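Local coordinates for protein carbohydrate kinase, FGGY (PDB 3IFR) that probably phosphorylates D-xylulose, acting as a xylulose kinase of the FGGY carbohydrate kinase family, at residues A[97-101]-A[150-156]; A[246-251]-A[287-291]. All blocks are in the same frame, centred on the assembly; numbering follows the deposited sequence.

Interaction 1: A[97-101]-A[150-156]; sequences AVLRP and EPAVFGA
Arg100 and Glu150 meet in a bidentate, side-on salt bridge that ties the loop between strands 90-92 and 102-103 to the start of the short helix 151-155, at the surface of the N-terminal FGGY kinase domain. NE of Arg100 donates to OE2 of Glu150 over 2.8 Å and NH1 of Arg100 donates to OE1 of Glu150 over 3.0 Å, both bonds being almost straight. The carboxylate sits at the guanidinium edge with the two planes 22° apart. OE1 is reached on its syn lone pair, whereas the donor to OE2, on the syn side as well, lies somewhat out of the carboxylate plane. Glu150, at the N-cap position, stretches beyond CG to reach its partner, and the two side chains cross at roughly a right angle. In Arg100, CG lies between the backbone N and the carbonyl carbon (chi1 70°), and a bend at chi3 (-41°) presents the NE and NH1 edge to Glu150. NH2 of Arg100 turns back onto O of Pro101, 2.9 Å away, and also pairs with Glu49. Bonds on all three nitrogens thus fix the rotation of the guanidinium, and the two carboxylates probably offset the nearby charge of Arg109. Alongside this polar grip runs a small apolar seam, which Leu91 joins by touching Leu99, Arg100 and Val153. CG1 of Val153 rests 3.9 Å from CB of Leu99. The two methyls of Leu99 divide over Ala156: CD1 lies 3.8 Å from O of Ala156, while CD2 lies 3.8 Å from CB of Ala156.

Interaction 2: A[246-251]-A[287-291]; sequences HIASAL and DYHLV
Ile247 projects from helix 245-252 onto the irregular loop 287-291, and its two branches part at CB. CG2 of Ile247, anti to the backbone N, drops onto the main chain: it lies 3.8 Å from N of Leu290 and 3.9 Å from O of Tyr288, with CG of Leu290 beside it at 4.0 Å. On the other branch CG1, anti to the carbonyl carbon (chi1 -42°), carries CD1 of Ile247 to within 3.9 Å of CB of Asp287 and also over one face of the His246 ring, toward its rim. Leu290 of the loop packs against Ala248 and, about a turn further along the helix, Leu251: its CD1 comes within 3.6 Å of CA of Ala248 and 3.9 Å of CD2 of Leu251. The polar end is looser. OD1 of Asp287 approaches the His246 ring at its edge, 3.5 Å from NE2 of His246, with ring and carboxylate planes 80° apart; the hydrogen bond of OD1 is to ND2 of Asn298. With an alanine here in place of Asp287, Asn298 would probably lose its carboxylate acceptor and the His246 edge its acidic neighbour. A phosphate ion, probably from the crystallisation liquor, lies about 4 Å from the His246 side chain. Helix 245-252, directly following strand 238-244 of the first sheet, thus packs on the loop joining strands 269-273 and 298-301 of the second, an interdomain junction of the two-domain, actin-like fold of FGGY kinases.

The two contacts share no helix, strand or loop; their centres are about 31 Å apart, and along the chain interaction 1 closes before interaction 2 opens. Interaction 1 stays within the N-terminal family region and lies on its periphery, its centre about 28 Å from that of the chain, where a bidentate salt bridge sits beside a modest apolar patch. Interaction 2, its centre about 9 Å from that of the chain, is largely buried and brings the N-terminal family region against the C-terminal one. It relies on branched aliphatic side chains and has no hydrogen bond between its segments. In both, a helix meets a loop, yet one fastens a surface element and the other joins two domains.

Interaction 1: A[97-101]-A[150-156]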
loop_
_atom_site.group_PDB
_atom_site.type_symbol
_atom_site.label_atom_id
_atom_site.label_comp_id
_atom_site.label_asym_id
_atom_site.label_seq_id
_atom_site.Cartn_x
_atom_site.Cartn_y
_atom_site.Cartn_z
ATOM N N ALA A 97 -1.507 21.790 18.143
ATOM C CA ALA A 97 -0.336 21.078 18.617
ATOM C C ALA A 97 -0.574 19.563 18.671
ATOM O O ALA A 97 -1.665 19.087 19.058
ATOM C CB ALA A 97 0.065 21.589 20.055
ATOM N N VAL A 98 0.485 18.819 18.354
ATOM C CA VAL A 98 0.497 17.362 18.466
ATOM C C VAL A 98 0.330 16.840 19.926
ATOM O O VAL A 98 1.092 17.169 20.811
ATOM C CB VAL A 98 1.792 16.802 17.805
ATOM C CG1 VAL A 98 1.913 15.268 17.962
ATOM C CG2 VAL A 98 1.814 17.188 16.378
ATOM N N LEU A 99 -0.671 16.007 20.167
ATOM C CA LEU A 99 -0.891 15.495 21.524
ATOM C C LEU A 99 0.089 14.385 21.927
ATOM O O LEU A 99 0.614 14.386 23.024
ATOM C CB LEU A 99 -2.347 15.065 21.688
ATOM C CG LEU A 99 -3.298 16.277 21.693
ATOM C CD1 LEU A 99 -4.716 15.949 21.270
ATOM C CD2 LEU A 99 -3.305 16.997 23.017
ATOM N N ARG A 100 0.379 13.452 21.039
ATOM C CA ARG A 100 1.236 12.331 21.404
ATOM C C ARG A 100 1.808 11.846 20.099
ATOM O O ARG A 100 1.387 12.283 19.044
ATOM C CB ARG A 100 0.405 11.198 22.005
ATOM C CG ARG A 100 -0.477 10.529 20.941
ATOM C CD ARG A 100 -1.327 9.341 21.438
ATOM N NE ARG A 100 -0.641 8.442 22.359
ATOM C CZ ARG A 100 0.388 7.649 22.059
ATOM N NH1 ARG A 100 0.888 6.847 22.995
ATOM N NH2 ARG A 100 0.926 7.637 20.842
ATOM N N PRO A 101 2.776 10.939 20.160
ATOM C CA PRO A 101 3.375 10.474 18.907
ATOM C C PRO A 101 2.317 9.821 18.019
ATOM O O PRO A 101 1.318 9.296 18.534
ATOM C CB PRO A 101 4.412 9.454 19.375
ATOM C CG PRO A 101 4.740 9.897 20.813
ATOM C CD PRO A 101 3.462 10.427 21.363
ATOM N N GLU A 150 -5.417 6.631 27.605
ATOM C CA GLU A 150 -4.884 7.976 27.769
ATOM C C GLU A 150 -6.045 8.970 27.724
ATOM O O GLU A 150 -6.130 9.783 26.798
ATOM C CB GLU A 150 -3.821 8.273 26.695
ATOM C CG GLU A 150 -2.573 7.376 26.816
ATOM C CD GLU A 150 -1.558 7.568 25.696
ATOM O OE1 GLU A 150 -0.623 6.741 25.563
ATOM O OE2 GLU A 150 -1.676 8.554 24.939
ATOM N N PRO A 151 -6.960 8.879 28.710
ATOM C CA PRO A 151 -8.186 9.692 28.646
ATOM C C PRO A 151 -7.834 11.164 28.522
ATOM O O PRO A 151 -8.587 11.920 27.959
ATOM C CB PRO A 151 -8.891 9.446 29.983
ATOM C CG PRO A 151 -7.963 8.615 30.813
ATOM C CD PRO A 151 -6.758 8.220 30.010
ATOM N N ALA A 152 -6.705 11.582 29.069
ATOM C CA ALA A 152 -6.358 13.011 29.010
ATOM C C ALA A 152 -5.999 13.423 27.581
ATOM O O ALA A 152 -6.409 14.493 27.106
ATOM C CB ALA A 152 -5.228 13.359 29.981
ATOM N N VAL A 153 -5.241 12.579 26.887
ATOM C CA VAL A 153 -5.048 12.821 25.465
ATOM C C VAL A 153 -6.404 12.877 24.793
ATOM O O VAL A 153 -6.725 13.839 24.086
ATOM C CB VAL A 153 -4.173 11.752 24.818
ATOM C CG1 VAL A 153 -4.034 12.010 23.318
ATOM C CG2 VAL A 153 -2.780 11.807 25.481
ATOM N N PHE A 154 -7.224 11.867 25.065
ATOM C CA PHE A 154 -8.503 11.736 24.396
ATOM C C PHE A 154 -9.396 12.959 24.548
ATOM O O PHE A 154 -10.056 13.386 23.582
ATOM C CB PHE A 154 -9.250 10.494 24.864
ATOM C CG PHE A 154 -10.419 10.145 24.004
ATOM C CD1 PHE A 154 -10.236 9.471 22.793
ATOM C CD2 PHE A 154 -11.702 10.482 24.387
ATOM C CE1 PHE A 154 -11.311 9.136 21.988
ATOM C CE2 PHE A 154 -12.786 10.151 23.594
ATOM C CZ PHE A 154 -12.586 9.479 22.363
ATOM N N GLY A 155 -9.433 13.518 25.747
ATOM C CA GLY A 155 -10.350 14.620 26.003
ATOM C C GLY A 155 -9.877 15.909 25.338
ATOM O O GLY A 155 -10.661 16.824 25.068
ATOM N N ALA A 156 -8.577 15.983 25.070
ATOM C CA ALA A 156 -8.037 17.172 24.408
ATOM C C ALA A 156 -8.114 17.171 22.873
ATOM O O ALA A 156 -7.635 18.111 22.266
ATOM C CB ALA A 156 -6.619 17.380 24.813
#

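Interaction 2: A[246-251]-A[287-291]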
loop_
_atom_site.group_PDB
_atom_site.type_symbol
_atom_site.label_atom_id
_atom_site.label_comp_id
_atom_site.label_asym_id
_atom_site.label_seq_id
_atom_site.Cartn_x
_atom_site.Cartn_y
_atom_site.Cartn_z
ATOM N N HIS A 246 0.023 3.627 -1.283
ATOM C CA HIS A 246 -0.016 2.466 -2.119
ATOM C C HIS A 246 -0.804 2.661 -3.417
ATOM O O HIS A 246 -0.445 2.125 -4.403
ATOM C CB HIS A 246 -0.397 1.193 -1.336
ATOM C CG HIS A 246 -1.792 1.188 -0.822
ATOM N ND1 HIS A 246 -2.237 2.089 0.103
ATOM C CD2 HIS A 246 -2.841 0.393 -1.097
ATOM C CE1 HIS A 246 -3.497 1.856 0.370
ATOM N NE2 HIS A 246 -3.886 0.830 -0.342
ATOM N N ILE A 247 -1.843 3.464 -3.390
ATOM C CA ILE A 247 -2.595 3.844 -4.563
ATOM C C ILE A 247 -1.767 4.719 -5.536
ATOM O O ILE A 247 -1.832 4.524 -6.745
ATOM C CB ILE A 247 -3.932 4.573 -4.205
ATOM C CG1 ILE A 247 -4.623 3.876 -3.027
ATOM C CG2 ILE A 247 -4.856 4.593 -5.446
ATOM C CD1 ILE A 247 -4.927 2.419 -3.340
ATOM N N ALA A 248 -0.990 5.665 -5.010
ATOM C CA ALA A 248 -0.148 6.487 -5.868
ATOM C C ALA A 248 0.899 5.587 -6.501
ATOM O O ALA A 248 1.251 5.766 -7.673
ATOM C CB ALA A 248 0.501 7.619 -5.102
ATOM N N SER A 249 1.364 4.594 -5.748
ATOM C CA SER A 249 2.258 3.597 -6.332
ATOM C C SER A 249 1.559 2.835 -7.451
ATOM O O SER A 249 2.156 2.585 -8.493
ATOM C CB SER A 249 2.795 2.619 -5.295
ATOM O OG SER A 249 4.097 2.993 -4.922
ATOM N N ALA A 250 0.294 2.467 -7.258
ATOM C CA ALA A 250 -0.403 1.750 -8.334
ATOM C C ALA A 250 -0.464 2.636 -9.594
ATOM O O ALA A 250 -0.062 2.233 -10.668
ATOM C CB ALA A 250 -1.777 1.307 -7.905
ATOM N N LEU A 251 -0.947 3.851 -9.447
ATOM C CA LEU A 251 -0.932 4.841 -10.532
ATOM C C LEU A 251 0.407 4.924 -11.264
ATOM O O LEU A 251 0.469 4.852 -12.461
ATOM C CB LEU A 251 -1.240 6.215 -9.945
ATOM C CG LEU A 251 -1.337 7.295 -11.011
ATOM C CD1 LEU A 251 -2.386 6.886 -12.044
ATOM C CD2 LEU A 251 -1.639 8.663 -10.370
ATOM N N ASP A 287 -10.441 1.137 -1.447
ATOM C CA ASP A 287 -9.950 2.521 -1.441
ATOM C C ASP A 287 -10.565 3.194 -2.649
ATOM O O ASP A 287 -11.001 2.510 -3.571
ATOM C CB ASP A 287 -8.431 2.582 -1.605
ATOM C CG ASP A 287 -7.670 2.386 -0.299
ATOM O OD1 ASP A 287 -7.356 1.233 0.094
ATOM O OD2 ASP A 287 -7.304 3.406 0.306
ATOM N N TYR A 288 -10.573 4.527 -2.668
ATOM C CA TYR A 288 -10.853 5.233 -3.902
ATOM C C TYR A 288 -9.581 5.245 -4.722
ATOM O O TYR A 288 -8.494 5.359 -4.166
ATOM C CB TYR A 288 -11.271 6.661 -3.628
ATOM C CG TYR A 288 -12.608 6.763 -2.928
ATOM C CD1 TYR A 288 -13.788 6.768 -3.649
ATOM C CD2 TYR A 288 -12.683 6.866 -1.540
ATOM C CE1 TYR A 288 -15.010 6.865 -3.010
ATOM C CE2 TYR A 288 -13.898 6.967 -0.895
ATOM C CZ TYR A 288 -15.056 6.959 -1.633
ATOM O OH TYR A 288 -16.251 7.049 -0.990
ATOM N N HIS A 289 -9.683 5.127 -6.046
ATOM C CA HIS A 289 -8.494 5.361 -6.852
ATOM C C HIS A 289 -8.166 6.851 -6.843
ATOM O O HIS A 289 -8.992 7.667 -6.453
ATOM C CB HIS A 289 -8.729 4.930 -8.279
ATOM C CG HIS A 289 -7.470 4.642 -9.022
ATOM N ND1 HIS A 289 -7.330 3.551 -9.856
ATOM C CD2 HIS A 289 -6.285 5.284 -9.050
ATOM C CE1 HIS A 289 -6.114 3.543 -10.368
ATOM N NE2 HIS A 289 -5.461 4.576 -9.877
ATOM N N LEU A 290 -6.964 7.223 -7.277
ATOM C CA LEU A 290 -6.680 8.642 -7.479
ATOM C C LEU A 290 -7.426 9.068 -8.736
ATOM O O LEU A 290 -7.969 10.174 -8.803
ATOM C CB LEU A 290 -5.188 8.939 -7.606
ATOM C CG LEU A 290 -4.271 8.374 -6.514
ATOM C CD1 LEU A 290 -2.823 8.813 -6.659
ATOM C CD2 LEU A 290 -4.820 8.778 -5.160
ATOM N N VAL A 291 -7.486 8.180 -9.721
ATOM C CA VAL A 291 -8.247 8.474 -10.937
ATOM C C VAL A 291 -9.753 8.673 -10.657
ATOM O O VAL A 291 -10.445 7.792 -10.152
ATOM C CB VAL A 291 -8.005 7.416 -12.031
ATOM C CG1 VAL A 291 -8.791 7.758 -13.269
ATOM C CG2 VAL A 291 -6.541 7.336 -12.382
#